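Local coordinates for fructose-1,6-bisphosphatase/inositol-1-monophosphatase (Thermotoga maritima, PDB 2P3N), which dephosphorylates inositol 1-phosphate, fructose 1,6-bisphosphate and several other phosphomonoesters with the help of magnesium, working as a homotetramer, at residues G23-V28 with N86-L91; T39-E44 with D79-T84; S97-E102 with D201-L206; V147-S152 with D190-W195; G158-R163 with K244-V249. One frame throughout, in Å; residues are numbered along the deposited sequence.

Interaction 1 (G23-V28 with N86-L91); sequences GRVDNV and NFVHGL
The ring of Phe87 meets Val25 obliquely, with its CE2 4.4 Å from Val25 CG1; Phe94 packs on the ring edge-to-face, and Leu18, His21 and Ile41 also touch it. The contact joins the loop after helix 2-21 to the C-terminal end of helix 84-89, the short helix that follows the metal-binding segment 79-84 in this inositol monophosphatase fold. Val88 is the apolar centre, its two methyls reaching Val25 and Val28. Val88 CG2 lies only 3.3 Å from Val25 CG1, a close approach for two methyls, and Val88 CG1 lies 3.8 Å from Val28 CG2. The tight pair follows from the Val25 rotamer, in which a chi1 of 54° swings CG1 toward the helix. The helix ends at His89, and Gly90, with positive phi, leads the chain out of it; Gly90 N and Leu91 N both donate to Asn86 O. Gly23 lies against this end, its CA 3.7 Å from the Gly90 CA, and a side chain there would collide with Gly90. His89 NE2 is hydrogen-bonded to Arg169 of the second subunit. The carbonyls of the last turn serve the loop as well: Gly23 CA makes a C-H...O contact of 3.3 Å with Val88 O, and Gly23 N donates to Phe87 O over 2.8 Å.

Interaction 2 (T39-E44 with D79-T84); sequences TEIDRE and DPIDGT. With MG (magnesium ion), chain E.
Asp42 OD1 is gripped by two donors, the hydroxyl of Thr84, whose OG1 is 2.7 Å away on the syn side of the carboxylate, and a water bound to the magnesium ion. The other oxygen serves its own helix: Thr39 OG1 donates to Asp42 OD2 nearly along the C-O axis, and Thr39 N reaches it from above the carboxylate plane. Thr39, the N-cap, and Asp42 form a capping box at the start of helix 40-56, which holds the carboxylate in place; Ile41 N adds a bond to Thr39 OG1. The Ile81 side chain crosses that of Asp42 at about a right angle, its CB 3.5 Å from Asp42 OD1 and its CD1 3.7 Å from Asp42 CG. The magnesium ion takes Asp79 OD2 at 2.2 Å and the Ile81 O at 2.1 Å, together with three waters and Glu65. One of these waters links Asp42 OD1 to Ile81 N; a second donates to Asp79 OD1; the third donates to Thr84 OG1. Thr84 therefore joins a metal-bound water to the Asp42 carboxylate, its hydroxyl accepting from one and donating to the other. This chain is consistent with the Asp-Thr pair proposed to activate the attacking water in related inositol monophosphatases.

Interaction 3 (S97-E102 with D201-L206); sequences SLAYVE and DIAAGL
Ala99 CB presses against Ala203 CB at 3.4 Å, a tighter carbon pair than usual, and lies 3.6 Å from Ala204 N. Here helix 199-211 lies across the seven-stranded sheet, in the layered alpha/beta sandwich of the inositol monophosphatase fold. The helix touches that sheet through alanines, whereas Ile202 and Leu206 pack on strand 230-234 of the five-stranded sheet. With only small side chains between them, the axes of strand 97-102 and helix 201-206 approach to 6.8 Å, and their directions differ by 74°. Ala204 CB lies 3.1 Å from Ser97 OG and also touches Val111 of the next strand. Ser97 OG stands anti to the backbone N (chi1 -161°), a rotamer that brings the hydroxyl to the helix. This end of the contact is near the metal site: the Ser97 backbone is hydrogen-bonded to that of Asp79, while Asp201 is a probable ligand of a second magnesium ion. The helix is kinked where Ala204 N and Gly205 N lack their bonds to the preceding turn. A water donates to Ser97 OG and, weakly, to Asp201 O, and takes up one of these N-H groups, accepting from Gly205 N at 2.7 Å.

Interaction 4 (V147-S152 with D190-W195); sequences VGSTGS and DFFVTW
Backbone hydrogen bonds join Val147 to Asp190 and Ser149 to both neighbours of Phe192. Asp190 N donates to Val147 O at 2.7 Å, Ser149 N to Phe191 O at 2.8 Å, and Val193 N to Ser149 O at 3.2 Å. The Asp190 carboxylate turns back to accept from Val147 N through OD2, though the bond is modelled implausibly short; its OD1 is held by Ser138. These bonds make strands 147-150 and 191-195 a parallel pair inside the mixed five-stranded sheet, with strand 170-172 on the outer side of 147-150 and strand 230-234 beyond 191-195. The chain between them runs through helix 156-167, strand 170-172 and helix 177-185.

The aromatic contacts lie on opposite faces. Phe191, with chi1 at 57°, folds its ring over the neighbouring strand, and Gly148 CA makes a CH-pi contact with one face, 3.5 Å from the ring centroid and 22° off the normal. A side chain at Gly148 would run into that ring. With an alanine in place of Phe191, Gly148 CA would probably lose its aromatic cover, and a gap would open over the glycine. Phe192 presents its edge to the backbone around Thr150, and its CD1 lies 3.7 Å from Ser149 CB; Ser149 OG is hydrogen-bonded to Arg172 O. Val193 CG2 packs on Thr150 OG1 at 3.6 Å, a buried hydroxyl without a polar partner in the model.

Interaction 5 (G158-R163 with K244-V249); sequences GKFIER and KVVNEV
Bends at chi2 (-81°) and chi3 (85°) fold the Arg163 side chain along the opposite helix, so that its methylenes, not the guanidinium, meet Val245 and Glu248. Arg163 CB lies 3.3 Å from Val245 CG1, and Arg163 CD lies 3.3 Å from Glu248 OE1. The charged groups stay further apart, with Arg163 NE 4.2 Å from Glu248 OE1 and the guanidinium and carboxylate planes nearly perpendicular; the attraction is of charge alone, no N-H pointing at the oxygen. Within its own helix Glu248 is also paired with Lys244, though that salt bridge is modelled too short to be trusted in detail. The segments belong to helices 156-167 and 239-253, which pack beside the five-stranded sheet with their local axes 9.5 Å apart and their directions at 129°. On the sheet side Phe160 brings the edge of its ring to Val246, CE2 to CG2 being 3.6 Å, while its ring also meets that of Phe156. Val249 CG1 presses on Lys159 CB at 3.4 Å, a tight pair. An alanine at Arg163 would probably take away the methylene that lies on Glu248 and leave its carboxylate without the positive charge from the facing helix. The far end of Lys159 leads away from Val249 to a salt bridge with Glu162 of the second subunit.

Interactions 1 and 2 lie side by side, centres 10 Å apart, and share the run from strand 81-82 into helix 84-89; Val25 and Val88 of the first touch Thr39 of the second. Interaction 3 adjoins the metal site through Asp79, which meets both Ser97 and Asp201, and its helix 199-211 leads from strand 191-195 of interaction 4. Interactions 4 and 5 have centres 11 Å apart and meet at Phe160, where helices 156-167 and 239-253 pack on the five-stranded sheet; their segments alternate along the chain. Interactions 1 and 2 close before the other three open. The magnesium site lies well away from interaction 5, the centres of interactions 2 and 5 being about 30 Å apart, while 1, 4 and 5 all touch the second subunit.

Interaction 1 (G23-V28 with N86-L91)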
# COMPACT_ATOMS: atom_id res chain seq x y z
N GLY A 23 4.57 15.16 -7.01
CA GLY A 23 4.27 16.42 -6.34
C GLY A 23 5.50 17.24 -6.02
O GLY A 23 5.39 18.31 -5.41
N ARG A 24 6.68 16.78 -6.43
CA ARG A 24 7.91 17.48 -6.13
C ARG A 24 8.75 17.88 -7.34
O ARG A 24 9.97 17.89 -7.25
CB ARG A 24 8.78 16.64 -5.20
CG ARG A 24 8.19 16.40 -3.82
CD ARG A 24 8.82 15.18 -3.11
NE ARG A 24 8.19 13.92 -3.49
CZ ARG A 24 8.47 12.74 -2.94
NH1 ARG A 24 7.84 11.64 -3.35
NH2 ARG A 24 9.37 12.64 -1.97
N VAL A 25 8.12 18.17 -8.47
CA VAL A 25 8.88 18.61 -9.64
C VAL A 25 8.77 20.13 -9.72
O VAL A 25 7.69 20.69 -9.94
CB VAL A 25 8.37 17.98 -10.97
CG1 VAL A 25 6.90 18.23 -11.15
CG2 VAL A 25 9.14 18.55 -12.14
N ASP A 26 9.90 20.81 -9.52
CA ASP A 26 9.92 22.27 -9.55
C ASP A 26 9.96 22.85 -10.96
O ASP A 26 9.49 23.96 -11.21
CB ASP A 26 11.11 22.79 -8.72
CG ASP A 26 12.41 22.07 -9.07
OD1 ASP A 26 13.38 22.18 -8.28
OD2 ASP A 26 12.47 21.41 -10.13
N ASN A 27 10.50 22.06 -11.89
CA ASN A 27 10.64 22.44 -13.28
C ASN A 27 9.43 22.16 -14.19
O ASN A 27 9.47 21.24 -15.00
CB ASN A 27 11.85 21.72 -13.85
CG ASN A 27 11.77 20.20 -13.64
OD1 ASN A 27 11.80 19.72 -12.50
ND2 ASN A 27 11.66 19.45 -14.74
N VAL A 28 8.36 22.94 -14.09
CA VAL A 28 7.21 22.69 -14.97
C VAL A 28 7.40 23.42 -16.30
O VAL A 28 7.69 24.62 -16.34
CB VAL A 28 5.88 23.14 -14.33
CG1 VAL A 28 4.73 22.71 -15.21
CG2 VAL A 28 5.73 22.54 -12.95
N ASN A 86 -1.67 16.42 -12.54
CA ASN A 86 -1.91 15.78 -11.25
C ASN A 86 -0.57 15.45 -10.63
O ASN A 86 -0.29 15.80 -9.48
CB ASN A 86 -2.70 14.49 -11.45
CG ASN A 86 -4.18 14.72 -11.52
OD1 ASN A 86 -4.94 13.79 -11.78
ND2 ASN A 86 -4.61 15.95 -11.28
N PHE A 87 0.25 14.76 -11.42
CA PHE A 87 1.59 14.34 -11.01
C PHE A 87 2.37 15.49 -10.37
O PHE A 87 3.03 15.31 -9.35
CB PHE A 87 2.36 13.81 -12.23
CG PHE A 87 3.76 13.40 -11.92
CD1 PHE A 87 4.02 12.23 -11.22
CD2 PHE A 87 4.82 14.25 -12.24
CE1 PHE A 87 5.31 11.90 -10.83
CE2 PHE A 87 6.12 13.93 -11.86
CZ PHE A 87 6.37 12.76 -11.15
N VAL A 88 2.29 16.66 -10.99
CA VAL A 88 2.98 17.85 -10.51
C VAL A 88 2.39 18.41 -9.22
O VAL A 88 3.13 18.83 -8.33
CB VAL A 88 2.97 18.97 -11.60
CG1 VAL A 88 3.32 20.32 -11.00
CG2 VAL A 88 3.96 18.62 -12.70
N HIS A 89 1.07 18.42 -9.10
CA HIS A 89 0.45 18.97 -7.91
C HIS A 89 0.42 18.02 -6.74
O HIS A 89 0.17 18.43 -5.60
CB HIS A 89 -0.95 19.49 -8.22
CG HIS A 89 -0.95 20.78 -8.99
ND1 HIS A 89 -1.57 21.91 -8.53
CD2 HIS A 89 -0.38 21.11 -10.17
CE1 HIS A 89 -1.38 22.89 -9.39
NE2 HIS A 89 -0.67 22.43 -10.40
N GLY A 90 0.67 16.74 -7.01
CA GLY A 90 0.68 15.77 -5.94
C GLY A 90 -0.56 14.92 -5.83
O GLY A 90 -0.72 14.21 -4.84
N LEU A 91 -1.44 14.98 -6.82
CA LEU A 91 -2.64 14.15 -6.81
C LEU A 91 -2.26 12.76 -7.29
O LEU A 91 -1.48 12.61 -8.23
CB LEU A 91 -3.72 14.72 -7.71
CG LEU A 91 -4.43 15.92 -7.10
CD1 LEU A 91 -5.28 16.62 -8.16
CD2 LEU A 91 -5.26 15.45 -5.93

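Interaction 2 (T39-E44 with D79-T84)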
# COMPACT_ATOMS: atom_id res chain seq x y z
N THR A 39 7.35 17.64 -17.98
CA THR A 39 8.46 17.84 -17.06
C THR A 39 9.64 16.99 -17.49
O THR A 39 9.54 16.23 -18.46
CB THR A 39 8.06 17.47 -15.60
OG1 THR A 39 7.96 16.04 -15.47
CG2 THR A 39 6.72 18.09 -15.25
N GLU A 40 10.74 17.13 -16.78
CA GLU A 40 11.94 16.37 -17.07
C GLU A 40 11.75 14.91 -16.64
O GLU A 40 12.46 14.02 -17.11
CB GLU A 40 13.15 16.97 -16.34
CG GLU A 40 14.49 16.34 -16.72
CD GLU A 40 14.86 16.56 -18.19
OE1 GLU A 40 15.75 15.83 -18.70
OE2 GLU A 40 14.27 17.46 -18.82
N ILE A 41 10.79 14.67 -15.75
CA ILE A 41 10.54 13.30 -15.29
C ILE A 41 9.69 12.55 -16.31
O ILE A 41 9.76 11.32 -16.39
CB ILE A 41 9.86 13.28 -13.91
CG1 ILE A 41 10.75 13.98 -12.88
CG2 ILE A 41 9.70 11.85 -13.43
CD1 ILE A 41 10.99 15.43 -13.16
N ASP A 42 8.89 13.28 -17.10
CA ASP A 42 8.08 12.66 -18.15
C ASP A 42 9.10 12.00 -19.10
O ASP A 42 8.94 10.84 -19.50
CB ASP A 42 7.28 13.71 -18.93
CG ASP A 42 6.12 14.32 -18.13
OD1 ASP A 42 4.95 14.01 -18.44
OD2 ASP A 42 6.38 15.10 -17.19
N ARG A 43 10.14 12.76 -19.43
CA ARG A 43 11.21 12.31 -20.33
C ARG A 43 12.09 11.21 -19.76
O ARG A 43 12.45 10.27 -20.45
CB ARG A 43 12.13 13.48 -20.70
CG ARG A 43 11.47 14.63 -21.41
CD ARG A 43 12.54 15.66 -21.78
NE ARG A 43 11.97 16.88 -22.34
CZ ARG A 43 11.37 17.82 -21.64
NH1 ARG A 43 11.25 17.69 -20.32
NH2 ARG A 43 10.87 18.90 -22.24
N GLU A 44 12.47 11.37 -18.51
CA GLU A 44 13.31 10.39 -17.86
C GLU A 44 12.55 9.06 -17.78
O GLU A 44 13.13 8.00 -17.96
CB GLU A 44 13.68 10.91 -16.47
CG GLU A 44 14.44 9.96 -15.60
CD GLU A 44 14.98 10.65 -14.36
OE1 GLU A 44 14.32 11.58 -13.86
OE2 GLU A 44 16.06 10.24 -13.88
N ASP A 79 2.95 6.39 -22.98
CA ASP A 79 2.65 7.67 -22.37
C ASP A 79 3.41 7.58 -21.05
O ASP A 79 2.98 6.92 -20.10
CB ASP A 79 1.15 7.87 -22.12
CG ASP A 79 0.84 9.31 -21.70
OD1 ASP A 79 -0.30 9.78 -21.90
OD2 ASP A 79 1.75 9.97 -21.16
N PRO A 80 4.59 8.23 -20.99
CA PRO A 80 5.41 8.22 -19.78
C PRO A 80 4.65 8.67 -18.52
O PRO A 80 4.84 8.11 -17.45
CB PRO A 80 6.58 9.14 -20.15
CG PRO A 80 5.98 10.08 -21.18
CD PRO A 80 5.16 9.13 -22.01
N ILE A 81 3.80 9.69 -18.64
CA ILE A 81 3.02 10.14 -17.50
C ILE A 81 1.69 10.66 -17.99
O ILE A 81 1.62 11.76 -18.53
CB ILE A 81 3.68 11.30 -16.70
CG1 ILE A 81 5.00 10.85 -16.08
CG2 ILE A 81 2.73 11.74 -15.59
CD1 ILE A 81 5.73 11.92 -15.30
N ASP A 82 0.65 9.86 -17.82
CA ASP A 82 -0.68 10.29 -18.23
C ASP A 82 -1.30 10.99 -17.02
O ASP A 82 -1.72 10.34 -16.07
CB ASP A 82 -1.51 9.08 -18.66
CG ASP A 82 -2.89 9.47 -19.19
OD1 ASP A 82 -3.63 8.58 -19.65
OD2 ASP A 82 -3.23 10.67 -19.14
N GLY A 83 -1.32 12.31 -17.05
CA GLY A 83 -1.86 13.06 -15.93
C GLY A 83 -0.72 13.83 -15.29
O GLY A 83 -0.57 13.86 -14.07
N THR A 84 0.10 14.46 -16.14
CA THR A 84 1.25 15.22 -15.70
C THR A 84 0.90 16.37 -14.75
O THR A 84 1.69 16.72 -13.86
CB THR A 84 2.03 15.78 -16.91
OG1 THR A 84 2.37 14.70 -17.80
CG2 THR A 84 3.31 16.47 -16.45
MG MG E . 1.66 12.05 -20.57
O HOH W 1 3.90 12.19 -20.26
O HOH W 2 -0.35 12.47 -21.04
O HOH W 3 1.58 13.96 -20.23

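Interaction 3 (S97-E102 with D201-L206)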
# COMPACT_ATOMS: atom_id res chain seq x y z
N SER A 97 1.27 4.42 -19.31
CA SER A 97 0.54 3.56 -20.22
C SER A 97 1.42 2.97 -21.31
O SER A 97 2.29 3.65 -21.86
CB SER A 97 -0.63 4.35 -20.82
OG SER A 97 -1.60 3.47 -21.35
N LEU A 98 1.19 1.69 -21.60
CA LEU A 98 1.93 0.96 -22.62
C LEU A 98 1.01 0.03 -23.41
O LEU A 98 0.50 -0.94 -22.87
CB LEU A 98 3.05 0.11 -22.00
CG LEU A 98 3.95 -0.58 -23.03
CD1 LEU A 98 4.66 0.49 -23.87
CD2 LEU A 98 4.98 -1.46 -22.34
N ALA A 99 0.81 0.35 -24.69
CA ALA A 99 -0.02 -0.49 -25.55
C ALA A 99 0.87 -1.04 -26.66
O ALA A 99 1.78 -0.36 -27.12
CB ALA A 99 -1.16 0.32 -26.17
N TYR A 100 0.63 -2.29 -27.05
CA TYR A 100 1.39 -2.88 -28.15
C TYR A 100 0.45 -3.12 -29.33
O TYR A 100 -0.33 -4.07 -29.34
CB TYR A 100 2.06 -4.20 -27.78
CG TYR A 100 2.72 -4.82 -29.00
CD1 TYR A 100 3.83 -4.20 -29.60
CD2 TYR A 100 2.19 -5.96 -29.60
CE1 TYR A 100 4.38 -4.70 -30.77
CE2 TYR A 100 2.74 -6.47 -30.77
CZ TYR A 100 3.82 -5.84 -31.35
OH TYR A 100 4.34 -6.34 -32.52
N VAL A 101 0.55 -2.24 -30.31
CA VAL A 101 -0.26 -2.27 -31.50
C VAL A 101 0.44 -3.06 -32.61
O VAL A 101 1.62 -2.84 -32.88
CB VAL A 101 -0.53 -0.84 -31.99
CG1 VAL A 101 -1.55 -0.83 -33.08
CG2 VAL A 101 -0.98 0.01 -30.84
N GLU A 102 -0.28 -3.99 -33.22
CA GLU A 102 0.28 -4.76 -34.31
C GLU A 102 -0.65 -4.59 -35.51
O GLU A 102 -1.86 -4.80 -35.41
CB GLU A 102 0.41 -6.24 -33.94
CG GLU A 102 1.16 -7.05 -34.99
CD GLU A 102 1.85 -8.27 -34.42
OE1 GLU A 102 2.66 -8.10 -33.47
OE2 GLU A 102 1.61 -9.39 -34.91
N ASP A 201 -2.92 8.08 -25.17
CA ASP A 201 -3.86 8.34 -24.08
C ASP A 201 -4.94 7.26 -24.06
O ASP A 201 -5.51 6.99 -23.00
CB ASP A 201 -4.55 9.70 -24.26
CG ASP A 201 -3.59 10.87 -24.16
OD1 ASP A 201 -2.95 11.04 -23.09
OD2 ASP A 201 -3.49 11.63 -25.15
N ILE A 202 -5.21 6.64 -25.21
CA ILE A 202 -6.27 5.64 -25.27
C ILE A 202 -5.98 4.24 -25.82
O ILE A 202 -6.85 3.37 -25.75
CB ILE A 202 -7.50 6.21 -26.04
CG1 ILE A 202 -7.06 6.84 -27.37
CG2 ILE A 202 -8.19 7.26 -25.20
CD1 ILE A 202 -6.63 5.83 -28.43
N ALA A 203 -4.79 4.00 -26.35
CA ALA A 203 -4.46 2.69 -26.91
C ALA A 203 -4.55 1.54 -25.91
O ALA A 203 -4.99 0.44 -26.26
CB ALA A 203 -3.06 2.72 -27.54
N ALA A 204 -4.14 1.79 -24.68
CA ALA A 204 -4.17 0.75 -23.66
C ALA A 204 -5.55 0.64 -23.07
O ALA A 204 -6.06 -0.46 -22.87
CB ALA A 204 -3.16 1.05 -22.57
N GLY A 205 -6.17 1.78 -22.80
CA GLY A 205 -7.51 1.78 -22.23
C GLY A 205 -8.55 1.22 -23.17
O GLY A 205 -9.66 0.88 -22.76
N LEU A 206 -8.20 1.11 -24.44
CA LEU A 206 -9.12 0.60 -25.43
C LEU A 206 -9.29 -0.92 -25.38
O LEU A 206 -10.41 -1.41 -25.33
CB LEU A 206 -8.66 1.02 -26.83
CG LEU A 206 -9.62 0.63 -27.94
CD1 LEU A 206 -9.81 1.80 -28.89
CD2 LEU A 206 -9.08 -0.58 -28.67
O HOH W 4 -4.54 3.96 -22.44

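Interaction 4 (V147-S152 with D190-W195)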
# COMPACT_ATOMS: atom_id res chain seq x y z
N VAL A 147 -22.34 6.37 -13.02
CA VAL A 147 -21.31 7.34 -12.70
C VAL A 147 -20.42 7.40 -13.93
O VAL A 147 -19.73 6.42 -14.26
CB VAL A 147 -20.49 6.94 -11.47
CG1 VAL A 147 -19.40 7.96 -11.22
CG2 VAL A 147 -21.40 6.87 -10.26
N GLY A 148 -20.47 8.53 -14.62
CA GLY A 148 -19.67 8.71 -15.82
C GLY A 148 -18.48 9.60 -15.59
O GLY A 148 -18.37 10.24 -14.54
N SER A 149 -17.58 9.65 -16.58
CA SER A 149 -16.37 10.45 -16.46
C SER A 149 -16.02 11.23 -17.73
O SER A 149 -16.44 10.87 -18.83
CB SER A 149 -15.21 9.52 -16.08
OG SER A 149 -14.06 10.25 -15.71
N THR A 150 -15.26 12.32 -17.56
CA THR A 150 -14.81 13.15 -18.69
C THR A 150 -13.46 13.76 -18.33
O THR A 150 -13.04 13.69 -17.18
CB THR A 150 -15.76 14.33 -18.98
OG1 THR A 150 -17.09 13.84 -19.18
CG2 THR A 150 -15.33 15.07 -20.24
N GLY A 151 -12.80 14.36 -19.32
CA GLY A 151 -11.52 15.01 -19.09
C GLY A 151 -11.69 16.52 -19.20
O GLY A 151 -12.67 16.98 -19.79
N SER A 152 -10.76 17.29 -18.65
CA SER A 152 -10.87 18.74 -18.72
C SER A 152 -10.60 19.30 -20.11
O SER A 152 -9.45 19.45 -20.52
CB SER A 152 -9.91 19.38 -17.73
OG SER A 152 -10.18 18.91 -16.42
N ASP A 190 -19.05 3.95 -15.21
CA ASP A 190 -19.96 3.40 -16.21
C ASP A 190 -19.61 3.79 -17.64
O ASP A 190 -19.87 3.03 -18.57
CB ASP A 190 -21.39 3.79 -15.84
CG ASP A 190 -21.81 3.20 -14.50
OD1 ASP A 190 -21.85 1.95 -14.38
OD2 ASP A 190 -22.08 3.97 -13.55
N PHE A 191 -19.01 4.96 -17.81
CA PHE A 191 -18.62 5.40 -19.13
C PHE A 191 -17.63 6.55 -19.05
O PHE A 191 -17.63 7.32 -18.09
CB PHE A 191 -19.85 5.79 -19.96
CG PHE A 191 -20.69 6.86 -19.34
CD1 PHE A 191 -20.29 8.19 -19.36
CD2 PHE A 191 -21.89 6.54 -18.71
CE1 PHE A 191 -21.07 9.19 -18.77
CE2 PHE A 191 -22.69 7.53 -18.11
CZ PHE A 191 -22.28 8.85 -18.14
N PHE A 192 -16.78 6.64 -20.07
CA PHE A 192 -15.75 7.68 -20.15
C PHE A 192 -15.71 8.22 -21.58
O PHE A 192 -15.70 7.45 -22.55
CB PHE A 192 -14.39 7.09 -19.74
CG PHE A 192 -13.24 8.07 -19.83
CD1 PHE A 192 -13.30 9.32 -19.21
CD2 PHE A 192 -12.09 7.74 -20.55
CE1 PHE A 192 -12.23 10.22 -19.31
CE2 PHE A 192 -11.02 8.64 -20.65
CZ PHE A 192 -11.09 9.88 -20.04
N VAL A 193 -15.69 9.55 -21.70
CA VAL A 193 -15.66 10.22 -22.99
C VAL A 193 -14.53 11.25 -23.10
O VAL A 193 -14.37 12.10 -22.22
CB VAL A 193 -17.01 10.92 -23.26
CG1 VAL A 193 -18.12 9.89 -23.31
CG2 VAL A 193 -17.30 11.92 -22.16
N THR A 194 -13.75 11.16 -24.18
CA THR A 194 -12.63 12.08 -24.42
C THR A 194 -12.78 12.84 -25.72
O THR A 194 -13.59 12.48 -26.58
CB THR A 194 -11.26 11.36 -24.47
OG1 THR A 194 -11.24 10.45 -25.58
CG2 THR A 194 -11.00 10.59 -23.20
N TRP A 195 -11.96 13.88 -25.87
CA TRP A 195 -12.02 14.74 -27.04
C TRP A 195 -10.63 15.26 -27.41
O TRP A 195 -9.93 15.83 -26.58
CB TRP A 195 -12.94 15.92 -26.72
CG TRP A 195 -13.60 16.53 -27.89
CD1 TRP A 195 -13.86 15.94 -29.09
CD2 TRP A 195 -14.20 17.83 -27.94
NE1 TRP A 195 -14.60 16.78 -29.88
CE2 TRP A 195 -14.82 17.95 -29.20
CE3 TRP A 195 -14.28 18.90 -27.04
CZ2 TRP A 195 -15.52 19.10 -29.59
CZ3 TRP A 195 -14.98 20.06 -27.42
CH2 TRP A 195 -15.59 20.14 -28.69

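Interaction 5 (G158-R163 with K244-V249)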
# COMPACT_ATOMS: atom_id res chain seq x y z
N GLY A 158 -17.46 21.45 -19.09
CA GLY A 158 -18.52 22.20 -18.43
C GLY A 158 -19.91 22.00 -19.01
O GLY A 158 -20.90 21.99 -18.27
N LYS A 159 -19.99 21.85 -20.33
CA LYS A 159 -21.27 21.65 -20.99
C LYS A 159 -21.76 20.22 -20.81
O LYS A 159 -22.91 19.99 -20.45
CB LYS A 159 -21.17 21.97 -22.49
CG LYS A 159 -21.20 23.45 -22.80
CD LYS A 159 -22.55 24.05 -22.44
CE LYS A 159 -22.54 25.56 -22.56
NZ LYS A 159 -21.62 26.20 -21.58
N PHE A 160 -20.86 19.27 -21.07
CA PHE A 160 -21.19 17.85 -20.94
C PHE A 160 -21.70 17.57 -19.53
O PHE A 160 -22.46 16.62 -19.31
CB PHE A 160 -19.96 17.01 -21.24
CG PHE A 160 -20.19 15.53 -21.12
CD1 PHE A 160 -19.96 14.87 -19.92
CD2 PHE A 160 -20.64 14.79 -22.21
CE1 PHE A 160 -20.16 13.49 -19.80
CE2 PHE A 160 -20.85 13.41 -22.10
CZ PHE A 160 -20.60 12.76 -20.90
N ILE A 161 -21.28 18.38 -18.57
CA ILE A 161 -21.75 18.23 -17.20
C ILE A 161 -23.23 18.60 -17.23
O ILE A 161 -24.09 17.78 -16.90
CB ILE A 161 -21.04 19.21 -16.24
CG1 ILE A 161 -19.56 18.88 -16.14
CG2 ILE A 161 -21.72 19.15 -14.88
CD1 ILE A 161 -19.26 17.52 -15.58
N GLU A 162 -23.50 19.84 -17.65
CA GLU A 162 -24.85 20.39 -17.74
C GLU A 162 -25.86 19.40 -18.29
O GLU A 162 -26.93 19.19 -17.71
CB GLU A 162 -24.86 21.64 -18.62
CG GLU A 162 -23.94 22.74 -18.12
CD GLU A 162 -24.08 24.03 -18.90
OE1 GLU A 162 -25.20 24.58 -18.94
OE2 GLU A 162 -23.06 24.51 -19.47
N ARG A 163 -25.52 18.79 -19.42
CA ARG A 163 -26.39 17.83 -20.08
C ARG A 163 -26.55 16.58 -19.22
O ARG A 163 -27.67 16.16 -18.91
CB ARG A 163 -25.79 17.40 -21.41
CG ARG A 163 -24.99 18.46 -22.14
CD ARG A 163 -25.86 19.42 -22.91
NE ARG A 163 -26.35 20.50 -22.07
CZ ARG A 163 -27.01 21.56 -22.52
NH1 ARG A 163 -27.41 22.50 -21.67
NH2 ARG A 163 -27.26 21.69 -23.82
N LYS A 244 -25.74 10.09 -27.70
CA LYS A 244 -26.63 11.22 -27.95
C LYS A 244 -26.20 12.49 -27.22
O LYS A 244 -25.91 13.50 -27.84
CB LYS A 244 -28.06 10.89 -27.52
CG LYS A 244 -29.10 11.90 -28.04
CD LYS A 244 -30.19 12.21 -27.01
CE LYS A 244 -29.69 13.18 -25.93
NZ LYS A 244 -29.31 14.50 -26.49
N VAL A 245 -26.16 12.42 -25.90
CA VAL A 245 -25.79 13.57 -25.08
C VAL A 245 -24.49 14.23 -25.52
O VAL A 245 -24.34 15.45 -25.43
CB VAL A 245 -25.65 13.19 -23.59
CG1 VAL A 245 -25.38 14.44 -22.76
CG2 VAL A 245 -26.91 12.48 -23.12
N VAL A 246 -23.54 13.41 -25.98
CA VAL A 246 -22.25 13.93 -26.43
C VAL A 246 -22.40 14.79 -27.68
O VAL A 246 -21.85 15.89 -27.75
CB VAL A 246 -21.28 12.78 -26.70
CG1 VAL A 246 -19.96 13.32 -27.20
CG2 VAL A 246 -21.07 11.99 -25.42
N ASN A 247 -23.13 14.28 -28.67
CA ASN A 247 -23.37 15.00 -29.92
C ASN A 247 -24.30 16.18 -29.65
O ASN A 247 -24.29 17.18 -30.37
CB ASN A 247 -23.99 14.07 -30.97
CG ASN A 247 -22.98 13.06 -31.52
OD1 ASN A 247 -23.31 11.90 -31.76
ND2 ASN A 247 -21.75 13.52 -31.73
N GLU A 248 -25.11 16.06 -28.61
CA GLU A 248 -26.02 17.12 -28.23
C GLU A 248 -25.15 18.31 -27.81
O GLU A 248 -25.46 19.46 -28.13
CB GLU A 248 -26.88 16.66 -27.05
CG GLU A 248 -27.97 17.63 -26.63
CD GLU A 248 -28.68 17.18 -25.36
OE1 GLU A 248 -28.11 17.35 -24.26
OE2 GLU A 248 -29.81 16.66 -25.47
N VAL A 249 -24.07 18.02 -27.10
CA VAL A 249 -23.13 19.03 -26.62
C VAL A 249 -22.21 19.50 -27.74
O VAL A 249 -21.86 20.69 -27.82
CB VAL A 249 -22.22 18.47 -25.49
CG1 VAL A 249 -21.31 19.57 -24.95
CG2 VAL A 249 -23.06 17.89 -24.38